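Local coordinates for hypothetical protein (Actinomyces odontolyticus, PDB 4MJG), which is of unknown function but belongs to the DUF4853 family and is probably a bacterial lipoprotein, at residues 93-98 with 109-114; 164-169 with 176-181; 61-66 with 146-151; 10-15 with 136-141; 38-43 with 71-76. All blocks are in the same frame, centred on the assembly; numbering follows the deposited sequence.

Four of the five contacts reach one antiparallel sheet. Interactions 1 and 2 are hairpins at its two borders, built on strands 92-97 with 107-113 and 161-166 with 176-181; their centres lie 29 Å apart, on opposite sides of the chain's centre. Interactions 3 and 5 both use strand 62-73, one near each end, with centres 30 Å apart. The centres of interactions 3 and 4 lie about 12 Å apart; the two touch and share a sulfate, while Asn114 and Val10 connect interactions 1 and 4. Glu43 brings interaction 5 against interaction 2. Along the chain, 3 crosses 5, and 4 spans both 5 and 1; interaction 4 ties the N-terminal loop to the segment after strand 127-133.

Interaction 1: 93-98 with 109-114; sequences VAVQVD and IQLIDN
Backbone hydrogen bonds pair Gln96 with Gln110 in both directions, Gln96 N to Gln110 O at 2.9 Å and Gln110 N to Gln96 O at 2.7 Å. Ile112 N reaches Ala94 O at 3.0 Å, and Val93 N returns to Ile112 O at 2.8 Å. Val93 and Ala94 thus both face Ile112, a classic beta bulge near the start of this antiparallel hairpin of strands 92-97 and 107-113, which closes one border of the sheet.

Among the apolar contacts, Val95 and Leu111 lie side by side on the face they share with Val97 and Ile109, Val95 CG2 3.8 Å from Leu111 CD1. Val95 CG1 also meets Ile109 CG2. Helix 77-86 covers this face through Phe77, Glu81 and Val84. On the other face, the extended chain of Gln96 brings its amide beside Ile112, Gln96 OE1 3.8 Å from Ile112 CD1.

The polar side-chain contact belongs to Gln110. A bend at chi2 (82°) turns its amide back across Asp98, and NE2 donates to Asp98 OD1 at 3.2 Å, coming from above the carboxylate plane. NE2 also bonds to Glu120 OE2, while Asp98 OD2 accepts from Gly108 N.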
# COMPACT_ATOMS: atom_id res chain seq x y z
N VAL A 93 3.72 -10.08 -10.11
CA VAL A 93 4.32 -11.33 -10.59
C VAL A 93 3.95 -12.55 -9.74
O VAL A 93 4.07 -13.68 -10.20
CB VAL A 93 5.87 -11.24 -10.71
CG1 VAL A 93 6.27 -10.11 -11.65
CG2 VAL A 93 6.54 -11.08 -9.35
N ALA A 94 3.51 -12.33 -8.49
CA ALA A 94 3.16 -13.43 -7.59
C ALA A 94 2.23 -12.99 -6.46
O ALA A 94 2.23 -11.84 -6.05
CB ALA A 94 4.43 -14.04 -7.00
N VAL A 95 1.43 -13.94 -5.97
CA VAL A 95 0.53 -13.72 -4.84
C VAL A 95 0.94 -14.66 -3.71
O VAL A 95 0.78 -15.88 -3.82
CB VAL A 95 -0.94 -14.00 -5.21
CG1 VAL A 95 -1.86 -13.73 -4.03
CG2 VAL A 95 -1.36 -13.18 -6.43
N GLN A 96 1.46 -14.10 -2.63
CA GLN A 96 1.89 -14.89 -1.48
C GLN A 96 0.86 -14.81 -0.36
O GLN A 96 0.38 -13.73 -0.02
CB GLN A 96 3.24 -14.41 -0.98
CG GLN A 96 4.38 -14.69 -1.95
CD GLN A 96 5.72 -14.23 -1.42
OE1 GLN A 96 5.79 -13.42 -0.49
NE2 GLN A 96 6.79 -14.73 -2.01
N VAL A 97 0.54 -15.97 0.22
CA VAL A 97 -0.46 -16.07 1.27
C VAL A 97 0.22 -16.62 2.53
O VAL A 97 0.83 -17.69 2.49
CB VAL A 97 -1.61 -17.00 0.84
CG1 VAL A 97 -2.71 -17.04 1.90
CG2 VAL A 97 -2.18 -16.56 -0.50
N ASP A 98 0.11 -15.89 3.64
CA ASP A 98 0.71 -16.32 4.91
C ASP A 98 0.18 -17.68 5.30
O ASP A 98 -1.02 -17.94 5.23
CB ASP A 98 0.42 -15.32 6.04
CG ASP A 98 1.25 -14.05 5.94
OD1 ASP A 98 2.08 -13.94 5.02
OD2 ASP A 98 1.06 -13.17 6.80
N ILE A 109 -1.79 -11.29 3.09
CA ILE A 109 -1.61 -11.69 1.70
C ILE A 109 -0.76 -10.61 1.05
O ILE A 109 -1.04 -9.42 1.19
CB ILE A 109 -2.95 -11.81 0.95
CG1 ILE A 109 -3.84 -12.86 1.62
CG2 ILE A 109 -2.71 -12.19 -0.51
CD1 ILE A 109 -5.26 -12.88 1.11
N GLN A 110 0.29 -11.04 0.35
CA GLN A 110 1.21 -10.12 -0.28
C GLN A 110 1.08 -10.19 -1.79
O GLN A 110 0.86 -11.26 -2.36
CB GLN A 110 2.65 -10.45 0.11
CG GLN A 110 2.96 -10.29 1.59
CD GLN A 110 2.51 -11.48 2.41
OE1 GLN A 110 2.89 -12.62 2.11
NE2 GLN A 110 1.71 -11.23 3.44
N LEU A 111 1.24 -9.03 -2.43
CA LEU A 111 1.25 -8.92 -3.88
C LEU A 111 2.65 -8.44 -4.27
O LEU A 111 3.03 -7.32 -3.93
CB LEU A 111 0.19 -7.91 -4.31
CG LEU A 111 -0.82 -8.34 -5.38
CD1 LEU A 111 -1.51 -9.64 -4.99
CD2 LEU A 111 -1.84 -7.23 -5.57
N ILE A 112 3.41 -9.30 -4.94
CA ILE A 112 4.82 -9.02 -5.22
C ILE A 112 4.99 -8.46 -6.63
O ILE A 112 4.55 -9.08 -7.60
CB ILE A 112 5.70 -10.29 -5.08
CG1 ILE A 112 5.44 -11.01 -3.75
CG2 ILE A 112 7.18 -9.94 -5.21
CD1 ILE A 112 5.71 -10.18 -2.52
N ASP A 113 5.62 -7.29 -6.74
CA ASP A 113 5.89 -6.68 -8.04
C ASP A 113 7.24 -7.14 -8.60
O ASP A 113 8.03 -7.78 -7.90
CB ASP A 113 5.83 -5.14 -7.98
CG ASP A 113 6.87 -4.53 -7.03
OD1 ASP A 113 8.04 -4.99 -7.04
OD2 ASP A 113 6.53 -3.59 -6.28
N ASN A 114 7.49 -6.82 -9.86
CA ASN A 114 8.70 -7.27 -10.56
C ASN A 114 10.01 -6.69 -10.02
O ASN A 114 11.09 -7.13 -10.40
CB ASN A 114 8.59 -7.04 -12.08
CG ASN A 114 7.87 -5.75 -12.44
OD1 ASN A 114 6.86 -5.39 -11.82
ND2 ASN A 114 8.37 -5.05 -13.45

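Interaction 2: 164-169 with 176-181; sequences TISDNT and VPTLTT
Val176 and Ser166 join their backbones twice, Val176 N to Ser166 O at 2.9 Å and Ser166 N to Val176 O at 3.0 Å, in an antiparallel hairpin whose strand 161-166 forms a border of the sheet. The side chain of Val176 crosses that of Asn168 at about a right angle, with CG1 3.7 Å from Asn168 ND2. Pro177 stands opposite Ile165 in a non-hydrogen-bonded pair, with Ile165 CG2 beside Pro177 CA. Pro177 also packs on Val46 of strand 44-55.

Thr178 is the hub. Its backbone N bonds to Thr164 O at 2.7 Å, and its carbonyl accepts from Thr164 N. With chi1 near 60°, OG1 sits between the backbone N and the carbonyl carbon and points across at the hydroxyl of Thr164, 2.6 Å from Thr164 OG1. The methyl CG2 instead meets Ser166, whose hydroxyl has a weak bond to Glu43. Leu179 turns off this face onto Val46, Met161 and Val163. Thr180 resumes the row of hydroxyls, its OG1 weakly hydrogen-bonded to Thr164 OG1 at 3.3 Å.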
# COMPACT_ATOMS: atom_id res chain seq x y z
N THR A 164 -13.67 12.33 2.51
CA THR A 164 -14.73 12.71 3.45
C THR A 164 -14.21 12.45 4.86
O THR A 164 -13.10 11.93 5.03
CB THR A 164 -16.02 11.91 3.19
OG1 THR A 164 -15.71 10.52 3.05
CG2 THR A 164 -16.70 12.40 1.93
N ILE A 165 -15.00 12.80 5.87
CA ILE A 165 -14.61 12.56 7.27
C ILE A 165 -15.75 11.91 8.04
O ILE A 165 -16.87 12.41 8.02
CB ILE A 165 -14.13 13.85 7.97
CG1 ILE A 165 -15.06 15.03 7.67
CG2 ILE A 165 -12.73 14.21 7.51
CD1 ILE A 165 -14.58 16.34 8.27
N SER A 166 -15.46 10.80 8.69
CA SER A 166 -16.45 10.04 9.46
C SER A 166 -16.08 10.05 10.93
O SER A 166 -14.91 10.25 11.27
CB SER A 166 -16.52 8.59 8.96
OG SER A 166 -16.84 8.52 7.58
N ASP A 167 -17.06 9.84 11.79
CA ASP A 167 -16.81 9.69 13.22
C ASP A 167 -15.96 8.46 13.47
O ASP A 167 -16.04 7.48 12.73
CB ASP A 167 -18.12 9.55 14.00
CG ASP A 167 -18.84 10.87 14.17
OD1 ASP A 167 -18.22 11.83 14.69
OD2 ASP A 167 -20.03 10.96 13.79
N ASN A 168 -15.13 8.52 14.51
CA ASN A 168 -14.29 7.39 14.87
C ASN A 168 -15.19 6.27 15.39
O ASN A 168 -16.10 6.53 16.18
CB ASN A 168 -13.25 7.80 15.91
CG ASN A 168 -12.09 6.82 16.00
OD1 ASN A 168 -12.27 5.61 15.87
ND2 ASN A 168 -10.89 7.34 16.23
N THR A 169 -14.93 5.03 14.95
CA THR A 169 -15.78 3.88 15.30
C THR A 169 -16.05 3.83 16.80
O THR A 169 -17.17 3.53 17.23
CB THR A 169 -15.16 2.53 14.81
OG1 THR A 169 -13.77 2.70 14.54
CG2 THR A 169 -15.87 2.04 13.54
N VAL A 176 -12.12 10.54 11.87
CA VAL A 176 -11.08 10.02 11.00
C VAL A 176 -11.38 10.39 9.56
O VAL A 176 -12.53 10.60 9.19
CB VAL A 176 -10.94 8.49 11.14
CG1 VAL A 176 -10.64 8.12 12.58
CG2 VAL A 176 -12.18 7.76 10.64
N PRO A 177 -10.33 10.49 8.74
CA PRO A 177 -10.52 10.75 7.32
C PRO A 177 -10.88 9.48 6.55
O PRO A 177 -10.26 8.43 6.76
CB PRO A 177 -9.16 11.28 6.88
CG PRO A 177 -8.19 10.65 7.80
CD PRO A 177 -8.90 10.46 9.11
N THR A 178 -11.86 9.59 5.67
CA THR A 178 -12.33 8.45 4.90
C THR A 178 -12.30 8.75 3.40
O THR A 178 -12.33 9.91 2.99
CB THR A 178 -13.78 8.08 5.29
OG1 THR A 178 -14.64 9.19 5.03
CG2 THR A 178 -13.86 7.71 6.76
N LEU A 179 -12.24 7.69 2.60
CA LEU A 179 -12.27 7.80 1.15
C LEU A 179 -13.53 7.14 0.61
O LEU A 179 -13.83 6.00 0.95
CB LEU A 179 -11.04 7.13 0.55
CG LEU A 179 -9.69 7.67 0.98
CD1 LEU A 179 -8.57 6.81 0.43
CD2 LEU A 179 -9.52 9.11 0.53
N THR A 180 -14.25 7.86 -0.24
CA THR A 180 -15.44 7.32 -0.89
C THR A 180 -15.41 7.63 -2.39
O THR A 180 -14.89 8.68 -2.81
CB THR A 180 -16.74 7.85 -0.25
OG1 THR A 180 -16.57 9.21 0.14
CG2 THR A 180 -17.10 7.02 0.97
N THR A 181 -15.96 6.72 -3.18
CA THR A 181 -15.88 6.78 -4.64
C THR A 181 -16.59 8.01 -5.22
O THR A 181 -17.58 8.48 -4.67
CB THR A 181 -16.47 5.50 -5.27
OG1 THR A 181 -17.83 5.33 -4.84
CG2 THR A 181 -15.66 4.27 -4.89

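Interaction 3: 61-66 with 146-151; sequences QGYRVV and PGQFVL. With SO4 (sulfate ion), chain C.
Tyr63 carries most of this contact, its ring meeting Phe149 and Pro146 on the same side. Phe149 comes edge-on over one face of the tyrosine in a T-shaped stack, centroids 4.7 Å apart and planes at 76°. CE2 and CZ do the touching, with Phe149 CE2 over the centre of the phenol ring. The first torsion of Tyr63 (chi1 -73°) sets CG anti to the carbonyl carbon, directing the ring out from the strand toward 146-151. Pro146 approaches obliquely, its CA 3.5 Å from Tyr63 CE1. At the far end the phenol oxygen bonds to Pro142 O and Asp145 N; Gln148 NE2, whose own partners include Pro142 O and Asp145 O, stands 3.1 Å from Tyr63 OH. The hydroxyl is therefore held by backbone atoms of Pro142 and Asp145, just before 146-151.

Strand 62-73 is an inner strand of the antiparallel sheet, and the loop leading to helix 154-157 is laid against its start, with Ile18 of helix 18-24 touching both aromatic rings.

Arg64 turns away from that loop and holds a sulfate, probably from the crystallisation liquor. NH1 donates to SO4 O2 and NH2 to SO4 O4, each at 3.1 Å, with the sulfur in the guanidinium plane at its edge. NH1 also bonds to Ser134 O. Farther along, Val65 CG2 meets Leu151 CD2 at 4.2 Å, while Tyr21 touches the valine from helix 18-24.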
# COMPACT_ATOMS: atom_id res chain seq x y z
N GLN A 61 22.77 1.66 -2.27
CA GLN A 61 22.00 2.52 -1.36
C GLN A 61 20.98 3.32 -2.14
O GLN A 61 21.25 3.75 -3.27
CB GLN A 61 22.91 3.49 -0.60
CG GLN A 61 23.52 2.93 0.66
CD GLN A 61 24.56 3.88 1.25
OE1 GLN A 61 24.33 4.50 2.28
NE2 GLN A 61 25.71 3.98 0.58
N GLY A 62 19.82 3.54 -1.53
CA GLY A 62 18.78 4.32 -2.17
C GLY A 62 17.64 4.65 -1.23
O GLY A 62 17.86 4.93 -0.04
N TYR A 63 16.43 4.65 -1.76
CA TYR A 63 15.25 5.03 -1.01
C TYR A 63 14.09 4.09 -1.30
O TYR A 63 13.94 3.56 -2.40
CB TYR A 63 14.84 6.45 -1.36
CG TYR A 63 15.74 7.51 -0.80
CD1 TYR A 63 15.75 7.78 0.57
CD2 TYR A 63 16.56 8.26 -1.62
CE1 TYR A 63 16.57 8.77 1.09
CE2 TYR A 63 17.38 9.25 -1.11
CZ TYR A 63 17.38 9.50 0.25
OH TYR A 63 18.19 10.48 0.78
N ARG A 64 13.26 3.91 -0.27
CA ARG A 64 12.11 3.03 -0.31
C ARG A 64 10.88 3.87 0.01
O ARG A 64 10.97 4.80 0.79
CB ARG A 64 12.29 1.96 0.77
CG ARG A 64 11.26 0.86 0.74
CD ARG A 64 11.38 -0.02 1.98
NE ARG A 64 12.73 -0.53 2.19
CZ ARG A 64 13.31 -1.49 1.47
NH1 ARG A 64 12.68 -2.06 0.45
NH2 ARG A 64 14.55 -1.87 1.77
N VAL A 65 9.74 3.53 -0.58
CA VAL A 65 8.51 4.26 -0.28
C VAL A 65 7.43 3.35 0.30
O VAL A 65 6.96 2.40 -0.34
CB VAL A 65 8.00 5.07 -1.50
CG1 VAL A 65 7.73 4.19 -2.71
CG2 VAL A 65 6.76 5.87 -1.14
N VAL A 66 7.06 3.65 1.55
CA VAL A 66 5.90 3.05 2.19
C VAL A 66 4.71 3.93 1.83
O VAL A 66 4.74 5.14 2.06
CB VAL A 66 6.07 3.02 3.73
CG1 VAL A 66 4.79 2.54 4.40
CG2 VAL A 66 7.26 2.15 4.13
N PRO A 146 15.55 11.19 3.58
CA PRO A 146 14.30 10.70 3.00
C PRO A 146 13.17 11.74 2.93
O PRO A 146 12.25 11.60 2.12
CB PRO A 146 13.91 9.54 3.93
CG PRO A 146 14.60 9.83 5.22
CD PRO A 146 15.87 10.53 4.86
N GLY A 147 13.25 12.78 3.75
CA GLY A 147 12.22 13.81 3.77
C GLY A 147 12.28 14.80 2.62
O GLY A 147 11.40 15.66 2.50
N GLN A 148 13.32 14.71 1.78
CA GLN A 148 13.47 15.63 0.65
C GLN A 148 12.39 15.44 -0.41
O GLN A 148 12.09 16.37 -1.15
CB GLN A 148 14.87 15.51 0.02
CG GLN A 148 15.10 14.24 -0.80
CD GLN A 148 16.55 14.08 -1.26
OE1 GLN A 148 17.00 14.79 -2.15
NE2 GLN A 148 17.27 13.13 -0.65
N PHE A 149 11.79 14.25 -0.48
CA PHE A 149 10.88 13.90 -1.57
C PHE A 149 9.43 14.23 -1.27
O PHE A 149 8.90 13.79 -0.26
CB PHE A 149 10.97 12.41 -1.87
CG PHE A 149 12.36 11.93 -2.16
CD1 PHE A 149 12.96 12.23 -3.37
CD2 PHE A 149 13.06 11.19 -1.22
CE1 PHE A 149 14.24 11.79 -3.64
CE2 PHE A 149 14.34 10.75 -1.49
CZ PHE A 149 14.93 11.05 -2.70
N VAL A 150 8.80 15.00 -2.15
CA VAL A 150 7.37 15.29 -2.03
C VAL A 150 6.59 14.01 -2.28
O VAL A 150 6.98 13.19 -3.10
CB VAL A 150 6.89 16.37 -3.03
CG1 VAL A 150 7.61 17.68 -2.79
CG2 VAL A 150 7.05 15.91 -4.48
N LEU A 151 5.49 13.86 -1.56
CA LEU A 151 4.62 12.69 -1.68
C LEU A 151 3.24 13.11 -2.14
O LEU A 151 2.81 14.24 -1.88
CB LEU A 151 4.53 11.98 -0.34
CG LEU A 151 5.83 11.29 0.10
CD1 LEU A 151 5.86 11.09 1.60
CD2 LEU A 151 6.00 9.98 -0.64
S SO4 C . 14.67 -4.56 -1.45
O1 SO4 C . 14.57 -3.89 -2.77
O2 SO4 C . 13.32 -4.83 -0.90
O3 SO4 C . 15.37 -5.85 -1.62
O4 SO4 C . 15.43 -3.70 -0.52

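Interaction 4: 10-15 with 136-141; sequences VPFPER and CLPTNK. With SO4 (sulfate ion), chain C.
Phe12 and Pro138 make the close-packed half of the contact. The proline comes over one face of the ring, its CD 4.2 Å from the centroid of Phe12 in a CH-pi contact offset toward the rim, while Pro138 CB meets Phe12 CZ at 3.6 Å. With CG anti to the backbone N (chi1 179°), the phenylalanine lies alongside the 136-138 backbone. Cys136 O sits at the ring edge, 3.3 Å from Phe12 CD1, and Cys136 SG comes in obliquely as a sulfur-aromatic contact.

Arg15 fastens the other flank. Its extended chain carries the guanidinium to Cys136 O, which NH1 meets at 2.6 Å on a lone pair and in the carbonyl plane. NE and NH2 grip Val10 O side-on, the oxygen lying in the guanidinium plane, so bonds to two carbonyls fix the rotation of the group. The loop before helix 18-24 is thereby tied to the segment after strand 127-133, which the Cys136-Cys55 disulfide joins to strand 44-55. A sulfate ion bridges the two segments here, SO4 O1 accepting from Cys136 N at 2.7 Å and from Arg15 NH1 at 3.2 Å.

The contact is looser beyond Pro138, where the chain leaves the N-terminal loop and makes an ST turn, Lys141 N donating to Thr139 OG1.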
# COMPACT_ATOMS: atom_id res chain seq x y z
N VAL A 10 13.83 -7.47 -11.14
CA VAL A 10 14.60 -6.44 -11.83
C VAL A 10 15.69 -5.91 -10.89
O VAL A 10 15.38 -5.47 -9.78
CB VAL A 10 13.70 -5.27 -12.29
CG1 VAL A 10 14.54 -4.13 -12.87
CG2 VAL A 10 12.68 -5.73 -13.32
N PRO A 11 16.96 -5.97 -11.32
CA PRO A 11 18.04 -5.55 -10.42
C PRO A 11 18.02 -4.05 -10.13
O PRO A 11 17.49 -3.26 -10.92
CB PRO A 11 19.31 -5.95 -11.17
CG PRO A 11 18.91 -5.96 -12.60
CD PRO A 11 17.48 -6.41 -12.63
N PHE A 12 18.63 -3.67 -9.00
CA PHE A 12 18.55 -2.32 -8.45
C PHE A 12 18.87 -1.19 -9.44
O PHE A 12 18.09 -0.25 -9.57
CB PHE A 12 19.47 -2.22 -7.22
CG PHE A 12 19.48 -0.86 -6.58
CD1 PHE A 12 18.43 -0.46 -5.77
CD2 PHE A 12 20.54 0.00 -6.78
CE1 PHE A 12 18.44 0.79 -5.17
CE2 PHE A 12 20.56 1.25 -6.18
CZ PHE A 12 19.50 1.65 -5.38
N PRO A 13 20.00 -1.28 -10.16
CA PRO A 13 20.37 -0.17 -11.05
C PRO A 13 19.35 0.11 -12.15
O PRO A 13 19.20 1.26 -12.56
CB PRO A 13 21.70 -0.64 -11.68
CG PRO A 13 22.18 -1.75 -10.81
CD PRO A 13 20.95 -2.40 -10.27
N GLU A 14 18.67 -0.93 -12.62
CA GLU A 14 17.75 -0.81 -13.75
C GLU A 14 16.34 -0.40 -13.34
O GLU A 14 15.47 -0.23 -14.20
CB GLU A 14 17.71 -2.13 -14.52
CG GLU A 14 19.06 -2.56 -15.09
CD GLU A 14 19.06 -3.98 -15.62
OE1 GLU A 14 17.97 -4.56 -15.79
OE2 GLU A 14 20.16 -4.51 -15.88
N ARG A 15 16.10 -0.25 -12.04
CA ARG A 15 14.79 0.20 -11.55
C ARG A 15 14.62 1.70 -11.77
O ARG A 15 15.60 2.43 -11.81
CB ARG A 15 14.65 -0.13 -10.06
CG ARG A 15 14.58 -1.61 -9.75
CD ARG A 15 14.65 -1.87 -8.25
NE ARG A 15 15.02 -3.26 -7.95
CZ ARG A 15 15.35 -3.71 -6.74
NH1 ARG A 15 15.35 -2.90 -5.69
NH2 ARG A 15 15.69 -4.98 -6.59
N CYS A 136 13.72 -1.29 -2.87
CA CYS A 136 14.70 -0.21 -2.75
C CYS A 136 14.95 0.39 -4.13
O CYS A 136 15.17 -0.34 -5.09
CB CYS A 136 16.00 -0.72 -2.13
SG CYS A 136 17.09 0.58 -1.49
N LEU A 137 14.92 1.72 -4.23
CA LEU A 137 15.02 2.40 -5.52
C LEU A 137 16.23 3.33 -5.57
O LEU A 137 16.56 3.98 -4.58
CB LEU A 137 13.74 3.20 -5.78
CG LEU A 137 12.47 2.36 -5.79
CD1 LEU A 137 11.23 3.24 -5.73
CD2 LEU A 137 12.43 1.45 -7.01
N PRO A 138 16.90 3.40 -6.74
CA PRO A 138 18.04 4.29 -6.88
C PRO A 138 17.62 5.75 -7.06
O PRO A 138 16.44 6.03 -7.27
CB PRO A 138 18.71 3.78 -8.15
CG PRO A 138 17.57 3.27 -8.97
CD PRO A 138 16.59 2.70 -7.99
N THR A 139 18.58 6.65 -6.97
CA THR A 139 18.35 8.07 -7.23
C THR A 139 19.67 8.82 -7.43
O THR A 139 20.71 8.41 -6.92
CB THR A 139 17.58 8.75 -6.08
OG1 THR A 139 17.26 10.10 -6.44
CG2 THR A 139 18.40 8.75 -4.78
N ASN A 140 19.60 9.92 -8.17
CA ASN A 140 20.74 10.82 -8.33
C ASN A 140 20.78 11.89 -7.23
O ASN A 140 21.67 12.74 -7.22
CB ASN A 140 20.72 11.48 -9.71
CG ASN A 140 19.50 12.37 -9.93
OD1 ASN A 140 18.59 12.42 -9.10
ND2 ASN A 140 19.48 13.06 -11.06
N LYS A 141 19.82 11.84 -6.31
CA LYS A 141 19.71 12.82 -5.23
C LYS A 141 20.49 12.36 -4.00
O LYS A 141 20.86 11.19 -3.92
CB LYS A 141 18.24 13.03 -4.86
CG LYS A 141 17.33 13.42 -6.02
CD LYS A 141 17.73 14.74 -6.65
CE LYS A 141 16.75 15.16 -7.72
NZ LYS A 141 17.26 16.28 -8.56
S SO4 C . 14.67 -4.56 -1.45
O1 SO4 C . 14.57 -3.89 -2.77
O2 SO4 C . 13.32 -4.83 -0.90
O3 SO4 C . 15.37 -5.85 -1.62
O4 SO4 C . 15.43 -3.70 -0.52

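Interaction 5: 38-43 with 71-76; sequences AETGGE and VAPSMS
A Schellman motif ends helix 34-40 where it meets the end of strand 62-73, and the contact is made mostly by side chains, with no hydrogen bond across it. Gly41, with positive phi, is the C-prime residue: Gly42 N reaches back to Ala37 O, and Gly41 N makes a weak bond to Ala38 O. The chain then turns through Gly42 and Glu43 into strand 44-55.

Thr40, in the last turn of the helix, packs its methyl on Pro73. CG2 is anti to the backbone N (chi1 -51° for OG1) and lies over the proline ring atoms, 3.5 Å from Pro73 CG and 3.6 Å from Pro73 CB. The hydroxyl looks back into the helix, where Thr40 OG1 bonds to Val36 O, leaving the methyl for the apolar surface. Past the turn, Glu43 O lies 3.8 Å from Pro73 CD. The side chain of Glu43 leads the other way, toward strand 176-181.

Farther along the second segment, Met75 is present as selenomethionine and packs on Leu80 and Leu83 of helix 77-86. Bent at chi3 (-87°), it crosses Glu39 at about a right angle, and its terminal methyl CE rests 3.7 Å from Glu39 CG.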
# COMPACT_ATOMS: atom_id res chain seq x y z
N ALA A 38 -14.92 -1.66 -1.97
CA ALA A 38 -16.07 -1.86 -2.85
C ALA A 38 -16.81 -3.16 -2.53
O ALA A 38 -18.04 -3.18 -2.44
CB ALA A 38 -15.64 -1.84 -4.31
N GLU A 39 -16.05 -4.24 -2.34
CA GLU A 39 -16.60 -5.56 -2.02
C GLU A 39 -17.31 -5.56 -0.67
O GLU A 39 -18.28 -6.30 -0.47
CB GLU A 39 -15.50 -6.63 -2.04
CG GLU A 39 -15.99 -8.07 -2.01
CD GLU A 39 -16.72 -8.49 -3.27
OE1 GLU A 39 -16.58 -7.81 -4.31
OE2 GLU A 39 -17.43 -9.51 -3.23
N THR A 40 -16.81 -4.76 0.26
CA THR A 40 -17.48 -4.55 1.53
C THR A 40 -18.83 -3.89 1.33
O THR A 40 -19.81 -4.22 2.00
CB THR A 40 -16.69 -3.61 2.46
OG1 THR A 40 -15.33 -4.06 2.57
CG2 THR A 40 -17.34 -3.56 3.83
N GLY A 41 -18.87 -2.94 0.40
CA GLY A 41 -20.02 -2.07 0.21
C GLY A 41 -19.81 -0.84 1.06
O GLY A 41 -20.64 -0.52 1.92
N GLY A 42 -18.70 -0.16 0.84
CA GLY A 42 -18.37 1.00 1.65
C GLY A 42 -17.07 1.70 1.28
O GLY A 42 -16.79 1.93 0.11
N GLU A 43 -16.28 2.00 2.31
CA GLU A 43 -15.26 3.03 2.22
C GLU A 43 -13.99 2.62 2.94
O GLU A 43 -14.00 1.74 3.80
CB GLU A 43 -15.80 4.32 2.84
CG GLU A 43 -16.34 4.17 4.26
CD GLU A 43 -17.09 5.39 4.77
OE1 GLU A 43 -17.58 6.20 3.95
OE2 GLU A 43 -17.21 5.54 6.01
N VAL A 71 -7.80 1.22 5.63
CA VAL A 71 -8.50 0.18 6.37
C VAL A 71 -9.95 0.06 5.90
O VAL A 71 -10.68 1.05 5.90
CB VAL A 71 -8.46 0.47 7.88
CG1 VAL A 71 -9.29 -0.55 8.65
CG2 VAL A 71 -7.03 0.45 8.37
N ALA A 72 -10.34 -1.15 5.51
CA ALA A 72 -11.71 -1.45 5.13
C ALA A 72 -12.33 -2.33 6.20
O ALA A 72 -11.60 -2.91 7.00
CB ALA A 72 -11.73 -2.17 3.80
N PRO A 73 -13.66 -2.43 6.23
CA PRO A 73 -14.27 -3.37 7.18
C PRO A 73 -13.92 -4.82 6.86
O PRO A 73 -13.47 -5.12 5.75
CB PRO A 73 -15.78 -3.11 7.02
CG PRO A 73 -15.87 -1.74 6.43
CD PRO A 73 -14.67 -1.61 5.53
N SER A 74 -14.12 -5.71 7.83
CA SER A 74 -13.60 -7.08 7.73
C SER A 74 -14.40 -7.96 6.78
O SER A 74 -15.56 -7.68 6.47
CB SER A 74 -13.54 -7.75 9.11
OG SER A 74 -12.76 -8.93 9.07
N MSE A 75 -13.74 -9.02 6.30
CA MSE A 75 -14.38 -10.07 5.53
C MSE A 75 -13.63 -11.34 5.85
O MSE A 75 -12.49 -11.28 6.31
CB MSE A 75 -14.39 -9.73 4.03
CG MSE A 75 -13.18 -10.23 3.24
SE MSE A 75 -12.91 -9.12 1.63
CE MSE A 75 -14.09 -10.08 0.40
N SER A 76 -14.26 -12.49 5.63
CA SER A 76 -13.60 -13.76 5.92
C SER A 76 -12.32 -13.88 5.10
O SER A 76 -12.28 -13.45 3.95
CB SER A 76 -14.53 -14.95 5.64
OG SER A 76 -14.66 -15.18 4.24